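Local structure of putative TetR-family transcriptional regulator (Rhodococcus sp., 2G3B) at residues A[61-66]-A[126-131]; A[66-71]-A[89-94]; A[79-84]-A[182-187]. The protein probably binds operator DNA through an N-terminal helix-turn-helix motif and regulates transcription, most likely as a repressor. All blocks are in the same frame, centred on the assembly; numbering follows the deposited sequence.

Contact 1. Residues A[61-66]-A[126-131]; sequences RARAYR and VSEIAD
A salt-bridge network of Arg63, Arg66 and Glu128 links helix 47-66 to helix 115-139, two of the helices of this all-helical TetR-type fold. The backbones stand well apart, with 9.2 Å between Arg63 CA and Glu128 CA, and long polar side chains make the crossing. Arg66 grips the carboxylate side-on: its NE donates to Glu128 OE1 at 2.9 Å, on the syn side but tilted out of the carboxylate plane, while its NH2 reaches Glu128 OE2, also at 2.9 Å, from above that plane. The two flat groups are turned 55° apart, so the two-pronged bond is twisted rather than coplanar. A bend at chi3 (-67°) folds the Arg66 guanidinium back over its own helix, one face lying over Ala62 C and Arg63 N. Its remaining NH1 pairs with Glu87 and also meets a bound glycerol, and NH2 has a further acceptor in Asn59; two carboxylates thus probably balance this buried charge. Arg63 adds less. Its CG and CD cross in front of Glu128 OE2, its guanidinium plane about square to the carboxylate (80°); that guanidinium is held mainly by Asp60 and makes only a long salt bridge to Glu128. A water between them lies doubtfully close to Glu128 OE2 and accepts a weak bond from Arg63 NH1 at 3.0 Å.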
ATOM      1  N   ARG A  61      -2.647 -12.527  14.333  1.00 35.79           N
ATOM      2  CA  ARG A  61      -2.074 -13.591  13.512  1.00 38.10           C
ATOM      3  C   ARG A  61      -0.695 -13.208  12.913  1.00 39.44           C
ATOM      4  O   ARG A  61       0.247 -14.040  12.920  1.00 39.57           O
ATOM      5  CB  ARG A  61      -3.056 -13.969  12.393  1.00 38.95           C
ATOM      6  CG  ARG A  61      -2.972 -15.419  11.956  1.00 42.69           C
ATOM      7  CD  ARG A  61      -4.289 -15.927  11.325  1.00 39.96           C
ATOM      8  NE  ARG A  61      -4.628 -15.177  10.112  1.00 37.73           N
ATOM      9  CZ  ARG A  61      -5.571 -15.544   9.267  1.00 38.87           C
ATOM     10  NH1 ARG A  61      -6.283 -16.656   9.541  1.00 35.34           N
ATOM     11  NH2 ARG A  61      -5.808 -14.801   8.179  1.00 36.24           N
ATOM     12  N   ALA A  62      -0.591 -11.978  12.390  1.00 38.65           N
ATOM     13  CA  ALA A  62       0.658 -11.459  11.780  1.00 40.72           C
ATOM     14  C   ALA A  62       1.735 -11.362  12.848  1.00 41.73           C
ATOM     15  O   ALA A  62       2.874 -11.743  12.618  1.00 43.94           O
ATOM     16  CB  ALA A  62       0.412 -10.079  11.185  1.00 38.23           C
ATOM     17  N   ARG A  63       1.371 -10.837  14.008  1.00 43.93           N
ATOM     18  CA  ARG A  63       2.281 -10.810  15.160  1.00 45.03           C
ATOM     19  C   ARG A  63       2.934 -12.139  15.501  1.00 45.89           C
ATOM     20  O   ARG A  63       4.135 -12.161  15.770  1.00 46.52           O
ATOM     21  CB  ARG A  63       1.627 -10.206  16.390  1.00 44.27           C
ATOM     22  CG  ARG A  63       2.671  -9.693  17.395  1.00 48.06           C
ATOM     23  CD  ARG A  63       2.078  -8.831  18.477  1.00 51.56           C
ATOM     24  NE  ARG A  63       0.930  -9.466  19.110  1.00 56.30           N
ATOM     25  CZ  ARG A  63      -0.344  -9.164  18.876  1.00 56.50           C
ATOM     26  NH1 ARG A  63      -0.671  -8.183  18.024  1.00 52.96           N
ATOM     27  NH2 ARG A  63      -1.292  -9.854  19.512  1.00 56.25           N
ATOM     28  N   ALA A  64       2.169 -13.233  15.495  1.00 46.33           N
ATOM     29  CA  ALA A  64       2.745 -14.576  15.648  1.00 46.58           C
ATOM     30  C   ALA A  64       3.850 -14.881  14.610  1.00 47.10           C
ATOM     31  O   ALA A  64       4.852 -15.525  14.946  1.00 46.63           O
ATOM     32  CB  ALA A  64       1.654 -15.640  15.576  1.00 47.24           C
ATOM     33  N   TYR A  65       3.658 -14.468  13.348  1.00 46.08           N
ATOM     34  CA  TYR A  65       4.694 -14.684  12.329  1.00 45.96           C
ATOM     35  C   TYR A  65       5.838 -13.665  12.508  1.00 45.87           C
ATOM     36  O   TYR A  65       6.984 -13.965  12.163  1.00 45.38           O
ATOM     37  CB  TYR A  65       4.125 -14.648  10.902  1.00 46.53           C
ATOM     38  CG  TYR A  65       3.218 -15.850  10.577  1.00 47.31           C
ATOM     39  CD1 TYR A  65       1.833 -15.777  10.744  1.00 46.80           C
ATOM     40  CD2 TYR A  65       3.757 -17.044  10.105  1.00 48.73           C
ATOM     41  CE1 TYR A  65       1.000 -16.871  10.451  1.00 44.61           C
ATOM     42  CE2 TYR A  65       2.935 -18.154   9.799  1.00 46.55           C
ATOM     43  CZ  TYR A  65       1.556 -18.058   9.987  1.00 47.43           C
ATOM     44  OH  TYR A  65       0.750 -19.164   9.706  1.00 47.41           O
ATOM     45  N   ARG A  66       5.531 -12.480  13.065  1.00 44.91           N
ATOM     46  CA  ARG A  66       6.559 -11.456  13.312  1.00 45.49           C
ATOM     47  C   ARG A  66       7.565 -11.844  14.407  1.00 47.17           C
ATOM     48  O   ARG A  66       8.722 -11.343  14.446  1.00 47.10           O
ATOM     49  CB  ARG A  66       5.908 -10.123  13.659  1.00 44.79           C
ATOM     50  CG  ARG A  66       5.287  -9.506  12.471  1.00 41.35           C
ATOM     51  CD  ARG A  66       4.974  -8.051  12.690  1.00 43.22           C
ATOM     52  NE  ARG A  66       3.937  -7.754  13.678  1.00 41.14           N
ATOM     53  CZ  ARG A  66       2.666  -7.462  13.376  1.00 42.15           C
ATOM     54  NH1 ARG A  66       2.254  -7.453  12.116  1.00 42.00           N
ATOM     55  NH2 ARG A  66       1.814  -7.153  14.334  1.00 37.68           N
ATOM     56  N   VAL A 126       2.852  -0.589  14.315  1.00 30.04           N
ATOM     57  CA  VAL A 126       3.903   0.445  14.350  1.00 29.82           C
ATOM     58  C   VAL A 126       4.654   0.485  15.711  1.00 30.14           C
ATOM     59  O   VAL A 126       5.880   0.584  15.772  1.00 30.60           O
ATOM     60  CB  VAL A 126       3.251   1.814  14.046  1.00 30.94           C
ATOM     61  CG1 VAL A 126       4.250   2.977  14.356  1.00 27.11           C
ATOM     62  CG2 VAL A 126       2.862   1.884  12.519  1.00 31.67           C
ATOM     63  N   SER A 127       3.900   0.375  16.798  1.00 30.39           N
ATOM     64  CA  SER A 127       4.444   0.434  18.149  1.00 30.98           C
ATOM     65  C   SER A 127       5.406  -0.696  18.467  1.00 31.99           C
ATOM     66  O   SER A 127       6.384  -0.492  19.189  1.00 30.45           O
ATOM     67  CB  SER A 127       3.296   0.504  19.175  1.00 31.52           C
ATOM     68  OG  SER A 127       3.787   0.757  20.458  1.00 30.50           O
ATOM     69  N   GLU A 128       5.166  -1.895  17.922  1.00 32.90           N
ATOM     70  CA  GLU A 128       6.112  -3.005  18.142  1.00 33.58           C
ATOM     71  C   GLU A 128       7.435  -2.647  17.529  1.00 33.75           C
ATOM     72  O   GLU A 128       8.486  -2.893  18.115  1.00 33.98           O
ATOM     73  CB  GLU A 128       5.653  -4.292  17.445  1.00 33.37           C
ATOM     74  CG  GLU A 128       4.292  -4.756  17.779  1.00 32.31           C
ATOM     75  CD  GLU A 128       3.886  -6.022  16.920  1.00 37.70           C
ATOM     76  OE1 GLU A 128       4.742  -6.582  16.195  1.00 40.06           O
ATOM     77  OE2 GLU A 128       2.724  -6.427  16.966  1.00 38.84           O
ATOM     78  N   ILE A 129       7.385  -2.055  16.335  1.00 33.28           N
ATOM     79  CA  ILE A 129       8.597  -1.661  15.634  1.00 32.83           C
ATOM     80  C   ILE A 129       9.276  -0.463  16.306  1.00 33.15           C
ATOM     81  O   ILE A 129      10.500  -0.484  16.536  1.00 34.15           O
ATOM     82  CB  ILE A 129       8.313  -1.321  14.155  1.00 33.10           C
ATOM     83  CG1 ILE A 129       7.792  -2.547  13.382  1.00 33.75           C
ATOM     84  CG2 ILE A 129       9.588  -0.780  13.491  1.00 35.21           C
ATOM     85  CD1 ILE A 129       8.861  -3.678  13.261  1.00 41.50           C
ATOM     86  N   ALA A 130       8.507   0.585  16.633  1.00 31.37           N
ATOM     87  CA  ALA A 130       9.058   1.729  17.387  1.00 29.22           C
ATOM     88  C   ALA A 130       9.714   1.270  18.678  1.00 29.46           C
ATOM     89  O   ALA A 130      10.801   1.709  19.008  1.00 29.00           O
ATOM     90  CB  ALA A 130       7.951   2.752  17.710  1.00 29.48           C
ATOM     91  N   ASP A 131       9.048   0.416  19.449  1.00 29.63           N
ATOM     92  CA  ASP A 131       9.634   0.007  20.720  1.00 31.06           C
ATOM     93  C   ASP A 131      10.965  -0.703  20.512  1.00 31.78           C
ATOM     94  O   ASP A 131      11.904  -0.503  21.269  1.00 32.57           O
ATOM     95  CB  ASP A 131       8.682  -0.905  21.485  1.00 30.05           C
ATOM     96  CG  ASP A 131       9.237  -1.316  22.842  1.00 32.14           C
ATOM     97  OD1 ASP A 131       9.536  -0.439  23.682  1.00 31.63           O
ATOM     98  OD2 ASP A 131       9.356  -2.519  23.105  1.00 33.44           O
TER
HETATM   99  O   HOH W   1       0.440  -5.418  17.395  1.00 31.13           O

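Contact 2. Residues A[66-71]-A[89-94]; sequences RSEGEG and QDRPEV
An unusually close charged pair, Arg91 NH2 to Glu68 OE1 at 2.5 Å, marks this surface salt bridge between two connecting segments of the helical fold; the pairing is clear, though so short a length is doubtful. Glu68 belongs to a type II beta turn, Ser67 to Glu70, that follows helix 47-66; Arg91 is the N-cap residue of helix 92-110. The side chains come from opposite directions, and Glu68, with CG anti to the backbone N (chi1 -168°) and the rest of its chain extended, brings its carboxylate to the edge of the guanidinium. The planes are 36° apart and the grip is uneven: the second bond, Arg91 NH1 to Glu68 OE2, is weak at 3.5 Å. Behind this pair, Gln89 positions the arginine. Its OE1 accepts from both Arg91 NE and Arg91 NH2, and Gln89 NE2 is tied in turn to Gly86 O. NH2 therefore serves two acceptors, one in each segment. A leucine in place of Arg91 would probably leave the Glu68 carboxylate without its countercharge and Gln89 OE1 without both these donors. The Arg91 NH2 bond to Gln89 OE1, 2.9 Å long, lies in the carbonyl plane on a lone pair, whereas the NE bond arrives from above that plane.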
ATOM      1  N   ARG A  66       5.531 -12.480  13.065  1.00 44.91           N
ATOM      2  CA  ARG A  66       6.559 -11.456  13.312  1.00 45.49           C
ATOM      3  C   ARG A  66       7.565 -11.844  14.407  1.00 47.17           C
ATOM      4  O   ARG A  66       8.722 -11.343  14.446  1.00 47.10           O
ATOM      5  CB  ARG A  66       5.908 -10.123  13.659  1.00 44.79           C
ATOM      6  CG  ARG A  66       5.287  -9.506  12.471  1.00 41.35           C
ATOM      7  CD  ARG A  66       4.974  -8.051  12.690  1.00 43.22           C
ATOM      8  NE  ARG A  66       3.937  -7.754  13.678  1.00 41.14           N
ATOM      9  CZ  ARG A  66       2.666  -7.462  13.376  1.00 42.15           C
ATOM     10  NH1 ARG A  66       2.254  -7.453  12.116  1.00 42.00           N
ATOM     11  NH2 ARG A  66       1.814  -7.153  14.334  1.00 37.68           N
ATOM     12  N   SER A  67       7.122 -12.700  15.321  1.00 48.58           N
ATOM     13  CA  SER A  67       7.966 -13.106  16.441  1.00 50.48           C
ATOM     14  C   SER A  67       8.380 -14.581  16.367  1.00 51.86           C
ATOM     15  O   SER A  67       9.079 -15.083  17.263  1.00 51.81           O
ATOM     16  CB  SER A  67       7.274 -12.778  17.780  1.00 51.48           C
ATOM     17  OG  SER A  67       5.954 -13.326  17.833  1.00 49.68           O
ATOM     18  N   GLU A  68       7.994 -15.277  15.294  1.00 52.67           N
ATOM     19  CA  GLU A  68       8.332 -16.703  15.145  1.00 55.28           C
ATOM     20  C   GLU A  68       9.846 -16.940  15.251  1.00 55.81           C
ATOM     21  O   GLU A  68      10.625 -16.372  14.472  1.00 56.18           O
ATOM     22  CB  GLU A  68       7.783 -17.275  13.834  1.00 54.73           C
ATOM     23  CG  GLU A  68       7.843 -18.818  13.760  1.00 56.96           C
ATOM     24  CD  GLU A  68       7.284 -19.377  12.441  1.00 57.85           C
ATOM     25  OE1 GLU A  68       7.104 -18.588  11.491  1.00 60.66           O
ATOM     26  OE2 GLU A  68       7.018 -20.605  12.354  1.00 59.12           O
ATOM     27  N   GLY A  69      10.247 -17.758  16.225  1.00 56.57           N
ATOM     28  CA  GLY A  69      11.656 -18.035  16.504  1.00 57.07           C
ATOM     29  C   GLY A  69      12.313 -17.125  17.544  1.00 57.77           C
ATOM     30  O   GLY A  69      13.492 -17.306  17.855  1.00 58.02           O
ATOM     31  N   GLU A  70      11.533 -16.202  18.117  1.00 58.10           N
ATOM     32  CA  GLU A  70      12.006 -14.997  18.836  1.00 58.94           C
ATOM     33  C   GLU A  70      13.015 -15.185  19.953  1.00 60.25           C
ATOM     34  O   GLU A  70      13.305 -16.315  20.356  1.00 60.34           O
ATOM     35  CB  GLU A  70      10.813 -14.227  19.430  1.00 59.10           C
ATOM     36  N   GLY A  71      13.531 -14.047  20.440  1.00 60.93           N
ATOM     37  CA  GLY A  71      14.282 -13.959  21.714  1.00 61.78           C
ATOM     38  C   GLY A  71      15.618 -14.675  21.766  1.00 61.53           C
ATOM     39  O   GLY A  71      15.685 -15.849  22.130  1.00 62.04           O
ATOM     40  N   GLN A  89       5.827 -13.813   3.039  1.00 33.57           N
ATOM     41  CA  GLN A  89       6.211 -15.235   3.027  1.00 35.05           C
ATOM     42  C   GLN A  89       5.198 -15.977   2.213  1.00 32.92           C
ATOM     43  O   GLN A  89       4.024 -15.620   2.230  1.00 30.83           O
ATOM     44  CB  GLN A  89       6.195 -15.904   4.443  1.00 35.14           C
ATOM     45  CG  GLN A  89       6.941 -15.171   5.522  1.00 36.57           C
ATOM     46  CD  GLN A  89       7.071 -16.007   6.805  1.00 37.31           C
ATOM     47  OE1 GLN A  89       7.578 -17.134   6.775  1.00 38.34           O
ATOM     48  NE2 GLN A  89       6.581 -15.473   7.919  1.00 30.18           N
ATOM     49  N   ASP A  90       5.660 -16.978   1.471  1.00 34.34           N
ATOM     50  CA  ASP A  90       4.795 -17.869   0.690  1.00 35.83           C
ATOM     51  C   ASP A  90       4.250 -18.959   1.619  1.00 36.77           C
ATOM     52  O   ASP A  90       4.644 -20.145   1.505  1.00 36.03           O
ATOM     53  CB  ASP A  90       5.605 -18.570  -0.414  1.00 36.25           C
ATOM     54  CG  ASP A  90       6.102 -17.621  -1.487  1.00 40.43           C
ATOM     55  OD1 ASP A  90       5.447 -16.579  -1.726  1.00 39.95           O
ATOM     56  OD2 ASP A  90       7.186 -17.901  -2.093  1.00 46.72           O
ATOM     57  N   ARG A  91       3.451 -18.538   2.588  1.00 36.28           N
ATOM     58  CA  ARG A  91       2.710 -19.435   3.504  1.00 36.28           C
ATOM     59  C   ARG A  91       1.254 -19.008   3.470  1.00 35.66           C
ATOM     60  O   ARG A  91       0.955 -17.836   3.419  1.00 35.06           O
ATOM     61  CB  ARG A  91       3.173 -19.330   4.942  1.00 35.55           C
ATOM     62  CG  ARG A  91       4.639 -19.653   5.122  1.00 43.78           C
ATOM     63  CD  ARG A  91       4.839 -20.217   6.508  1.00 51.34           C
ATOM     64  NE  ARG A  91       5.865 -19.486   7.217  1.00 53.57           N
ATOM     65  CZ  ARG A  91       6.124 -19.637   8.508  1.00 53.64           C
ATOM     66  NH1 ARG A  91       5.426 -20.503   9.249  1.00 53.65           N
ATOM     67  NH2 ARG A  91       7.100 -18.918   9.051  1.00 54.94           N
ATOM     68  N   PRO A  92       0.324 -19.989   3.429  1.00 36.91           N
ATOM     69  CA  PRO A  92      -1.073 -19.659   3.162  1.00 36.33           C
ATOM     70  C   PRO A  92      -1.661 -18.616   4.090  1.00 36.66           C
ATOM     71  O   PRO A  92      -2.326 -17.694   3.594  1.00 37.67           O
ATOM     72  CB  PRO A  92      -1.820 -21.036   3.275  1.00 36.96           C
ATOM     73  CG  PRO A  92      -0.721 -22.065   3.134  1.00 37.55           C
ATOM     74  CD  PRO A  92       0.587 -21.426   3.549  1.00 36.25           C
ATOM     75  N   GLU A  93      -1.425 -18.735   5.406  1.00 36.59           N
ATOM     76  CA  GLU A  93      -1.936 -17.764   6.360  1.00 37.00           C
ATOM     77  C   GLU A  93      -1.376 -16.365   6.175  1.00 36.56           C
ATOM     78  O   GLU A  93      -2.102 -15.386   6.340  1.00 36.02           O
ATOM     79  CB  GLU A  93      -1.687 -18.163   7.802  1.00 36.53           C
ATOM     80  CG  GLU A  93      -2.628 -19.265   8.337  1.00 40.07           C
ATOM     81  CD  GLU A  93      -2.707 -19.208   9.848  1.00 45.10           C
ATOM     82  OE1 GLU A  93      -3.677 -19.742  10.383  1.00 43.55           O
ATOM     83  OE2 GLU A  93      -1.805 -18.597  10.507  1.00 49.05           O
ATOM     84  N   VAL A  94      -0.076 -16.270   5.888  1.00 36.09           N
ATOM     85  CA  VAL A  94       0.566 -14.978   5.678  1.00 34.33           C
ATOM     86  C   VAL A  94       0.031 -14.323   4.430  1.00 33.89           C
ATOM     87  O   VAL A  94      -0.182 -13.112   4.420  1.00 31.96           O
ATOM     88  CB  VAL A  94       2.140 -15.109   5.669  1.00 35.85           C
ATOM     89  CG1 VAL A  94       2.832 -13.789   5.335  1.00 33.35           C
ATOM     90  CG2 VAL A  94       2.638 -15.604   7.059  1.00 36.04           C
TER

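Contact 3. Residues A[79-84]-A[182-187]; sequences RLTRSL and GAIDVV
Apolar contacts carry the packing of helix 76-86 against helix 173-188, both within the C-terminal region of this TetR-type fold. The short segments run roughly antiparallel, 151° between their directions, with axes 10.6 Å apart at closest approach. Ile184 is the central residue. With CG1 anti to its own carbonyl carbon (chi1 -67°), it sends CD1 between Thr81 and Leu84, about one turn apart on the facing helix. Ile184 CD1 comes within 3.7 Å of Thr81 CA, touching the backbone itself, while Ile184 CG1 lies 3.8 Å from Leu84 CD1. The Leu84 and Ile184 side chains meet obliquely. Leu80 comes nearest through its carbonyl, Leu80 O lying 4.2 Å from Ile184 CD1; its side chain, like that of Leu84, packs on Met155 of helix 148-167 and on Ile129.

Polar groups make no bond between the two segments. Thr81 OG1 is 4.0 Å from both Ile184 CD1 and Ile184 CG2, but its hydrogen bond goes to Arg77 O. Asp185 pairs with the Arg77 side chain, tying the same helices just outside 79-84. Val186 packs on Val186 of the second subunit, so helix 76-86 is joined to a helix of the dimer interface. Between the segments themselves, adhesion rests on the shape and burial of the isoleucine.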
ATOM      1  N   ARG A  79      15.549  -9.207  15.834  1.00 43.91           N
ATOM      2  CA  ARG A  79      14.109  -9.020  16.121  1.00 45.87           C
ATOM      3  C   ARG A  79      13.433  -8.171  15.068  1.00 43.82           C
ATOM      4  O   ARG A  79      12.331  -8.492  14.624  1.00 44.41           O
ATOM      5  CB  ARG A  79      13.862  -8.439  17.541  1.00 45.57           C
ATOM      6  CG  ARG A  79      14.262  -9.414  18.661  1.00 48.02           C
ATOM      7  CD  ARG A  79      13.904  -8.910  20.069  1.00 50.66           C
ATOM      8  NE  ARG A  79      14.934  -8.038  20.644  1.00 55.10           N
ATOM      9  CZ  ARG A  79      15.921  -8.449  21.435  1.00 60.95           C
ATOM     10  NH1 ARG A  79      16.027  -9.737  21.778  1.00 63.30           N
ATOM     11  NH2 ARG A  79      16.818  -7.567  21.889  1.00 62.76           N
ATOM     12  N   LEU A  80      14.078  -7.086  14.684  1.00 41.62           N
ATOM     13  CA  LEU A  80      13.594  -6.250  13.598  1.00 40.96           C
ATOM     14  C   LEU A  80      13.507  -6.955  12.259  1.00 39.70           C
ATOM     15  O   LEU A  80      12.541  -6.773  11.522  1.00 38.88           O
ATOM     16  CB  LEU A  80      14.518  -5.055  13.402  1.00 42.20           C
ATOM     17  CG  LEU A  80      14.233  -3.699  13.999  1.00 43.95           C
ATOM     18  CD1 LEU A  80      15.181  -2.746  13.288  1.00 49.36           C
ATOM     19  CD2 LEU A  80      12.783  -3.289  13.761  1.00 45.13           C
ATOM     20  N   THR A  81      14.557  -7.699  11.909  1.00 38.01           N
ATOM     21  CA  THR A  81      14.600  -8.445  10.652  1.00 35.99           C
ATOM     22  C   THR A  81      13.481  -9.475  10.610  1.00 36.02           C
ATOM     23  O   THR A  81      12.789  -9.579   9.612  1.00 32.71           O
ATOM     24  CB  THR A  81      15.948  -9.187  10.484  1.00 36.94           C
ATOM     25  OG1 THR A  81      17.001  -8.228  10.428  1.00 37.17           O
ATOM     26  CG2 THR A  81      15.989 -10.036   9.209  1.00 36.14           C
ATOM     27  N   ARG A  82      13.354 -10.255  11.683  1.00 36.15           N
ATOM     28  CA  ARG A  82      12.325 -11.305  11.756  1.00 38.49           C
ATOM     29  C   ARG A  82      10.921 -10.704  11.620  1.00 37.72           C
ATOM     30  O   ARG A  82      10.051 -11.263  10.953  1.00 38.94           O
ATOM     31  CB  ARG A  82      12.443 -12.072  13.065  1.00 37.27           C
ATOM     32  CG  ARG A  82      11.265 -13.030  13.329  1.00 40.13           C
ATOM     33  CD  ARG A  82      11.390 -13.695  14.710  1.00 41.94           C
ATOM     34  NE  ARG A  82      12.741 -14.220  14.889  1.00 45.66           N
ATOM     35  CZ  ARG A  82      13.614 -13.747  15.769  1.00 49.50           C
ATOM     36  NH1 ARG A  82      13.262 -12.754  16.593  1.00 50.15           N
ATOM     37  NH2 ARG A  82      14.832 -14.286  15.833  1.00 50.77           N
ATOM     38  N   SER A  83      10.705  -9.580  12.301  1.00 37.98           N
ATOM     39  CA  SER A  83       9.432  -8.910  12.254  1.00 37.88           C
ATOM     40  C   SER A  83       9.067  -8.464  10.838  1.00 37.18           C
ATOM     41  O   SER A  83       7.983  -8.833  10.336  1.00 36.00           O
ATOM     42  CB  SER A  83       9.415  -7.730  13.209  1.00 38.47           C
ATOM     43  OG  SER A  83       8.287  -6.940  12.890  1.00 41.08           O
ATOM     44  N   LEU A  84       9.971  -7.712  10.193  1.00 35.10           N
ATOM     45  CA  LEU A  84       9.704  -7.152   8.873  1.00 35.53           C
ATOM     46  C   LEU A  84       9.617  -8.231   7.803  1.00 36.04           C
ATOM     47  O   LEU A  84       8.694  -8.207   6.997  1.00 37.48           O
ATOM     48  CB  LEU A  84      10.662  -6.031   8.500  1.00 34.92           C
ATOM     49  CG  LEU A  84      10.579  -4.897   9.560  1.00 37.30           C
ATOM     50  CD1 LEU A  84      11.786  -4.000   9.507  1.00 40.68           C
ATOM     51  CD2 LEU A  84       9.280  -4.098   9.433  1.00 38.49           C
ATOM     52  N   GLY A 182      17.613  -5.139   2.763  1.00 32.46           N
ATOM     53  CA  GLY A 182      18.552  -4.022   2.397  1.00 32.68           C
ATOM     54  C   GLY A 182      18.109  -2.748   3.123  1.00 34.02           C
ATOM     55  O   GLY A 182      18.945  -2.007   3.654  1.00 33.95           O
ATOM     56  N   ALA A 183      16.797  -2.494   3.183  1.00 34.21           N
ATOM     57  CA  ALA A 183      16.281  -1.350   3.972  1.00 36.32           C
ATOM     58  C   ALA A 183      16.728  -1.343   5.450  1.00 36.84           C
ATOM     59  O   ALA A 183      17.236  -0.314   5.957  1.00 36.31           O
ATOM     60  CB  ALA A 183      14.778  -1.260   3.857  1.00 36.94           C
ATOM     61  N   ILE A 184      16.592  -2.486   6.112  1.00 36.89           N
ATOM     62  CA  ILE A 184      17.108  -2.695   7.477  1.00 37.01           C
ATOM     63  C   ILE A 184      18.572  -2.478   7.596  1.00 38.72           C
ATOM     64  O   ILE A 184      19.014  -1.832   8.578  1.00 37.60           O
ATOM     65  CB  ILE A 184      16.850  -4.137   7.982  1.00 38.63           C
ATOM     66  CG1 ILE A 184      15.355  -4.347   8.155  1.00 36.01           C
ATOM     67  CG2 ILE A 184      17.664  -4.404   9.304  1.00 36.80           C
ATOM     68  CD1 ILE A 184      14.872  -5.839   8.102  1.00 37.98           C
ATOM     69  N   ASP A 185      19.345  -3.011   6.640  1.00 38.54           N
ATOM     70  CA  ASP A 185      20.791  -2.752   6.620  1.00 41.24           C
ATOM     71  C   ASP A 185      21.035  -1.240   6.611  1.00 41.80           C
ATOM     72  O   ASP A 185      21.832  -0.736   7.391  1.00 41.64           O
ATOM     73  CB  ASP A 185      21.455  -3.380   5.391  1.00 41.43           C
ATOM     74  CG  ASP A 185      22.989  -3.412   5.493  1.00 46.10           C
ATOM     75  OD1 ASP A 185      23.507  -4.002   6.458  1.00 45.88           O
ATOM     76  OD2 ASP A 185      23.681  -2.817   4.611  1.00 50.27           O
ATOM     77  N   VAL A 186      20.343  -0.521   5.733  1.00 43.41           N
ATOM     78  CA  VAL A 186      20.614   0.920   5.558  1.00 46.75           C
ATOM     79  C   VAL A 186      20.259   1.667   6.844  1.00 47.90           C
ATOM     80  O   VAL A 186      21.042   2.492   7.336  1.00 48.92           O
ATOM     81  CB  VAL A 186      19.935   1.500   4.278  1.00 46.17           C
ATOM     82  CG1 VAL A 186      20.113   3.015   4.192  1.00 49.26           C
ATOM     83  CG2 VAL A 186      20.561   0.872   3.052  1.00 48.03           C
ATOM     84  N   VAL A 187      19.114   1.326   7.421  1.00 49.47           N
ATOM     85  CA  VAL A 187      18.738   1.780   8.763  1.00 52.14           C
ATOM     86  C   VAL A 187      19.690   1.326   9.900  1.00 53.72           C
ATOM     87  O   VAL A 187      19.871   2.038  10.899  1.00 53.46           O
ATOM     88  CB  VAL A 187      17.241   1.401   9.055  1.00 53.04           C
ATOM     89  CG1 VAL A 187      16.893   1.490  10.556  1.00 52.91           C
ATOM     90  CG2 VAL A 187      16.326   2.267   8.203  1.00 51.95           C
TER

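How the contacts relate
From the N terminus, helix 47-66 meets helix 115-139 in contact 1, closing a loop of 59 residues, mostly helical. Contact 2 lies within that loop and closes a much shorter one, tying the turn after helix 47-66 to the start of helix 92-110. Contact 3 begins inside both loops, on helix 76-86, and ends near the C terminus on helix 173-188, so it crosses the other two. Arg66 belongs to the segments of both contacts 1 and 2. Tyr65 OH probably binds Glu93 OE2 between them, while Ser83 packs against Arg66 and Ile129. Helix 76-86 thus connects helix 47-66, which leads out of the predicted DNA-binding region, with the C-terminal helix 173-188.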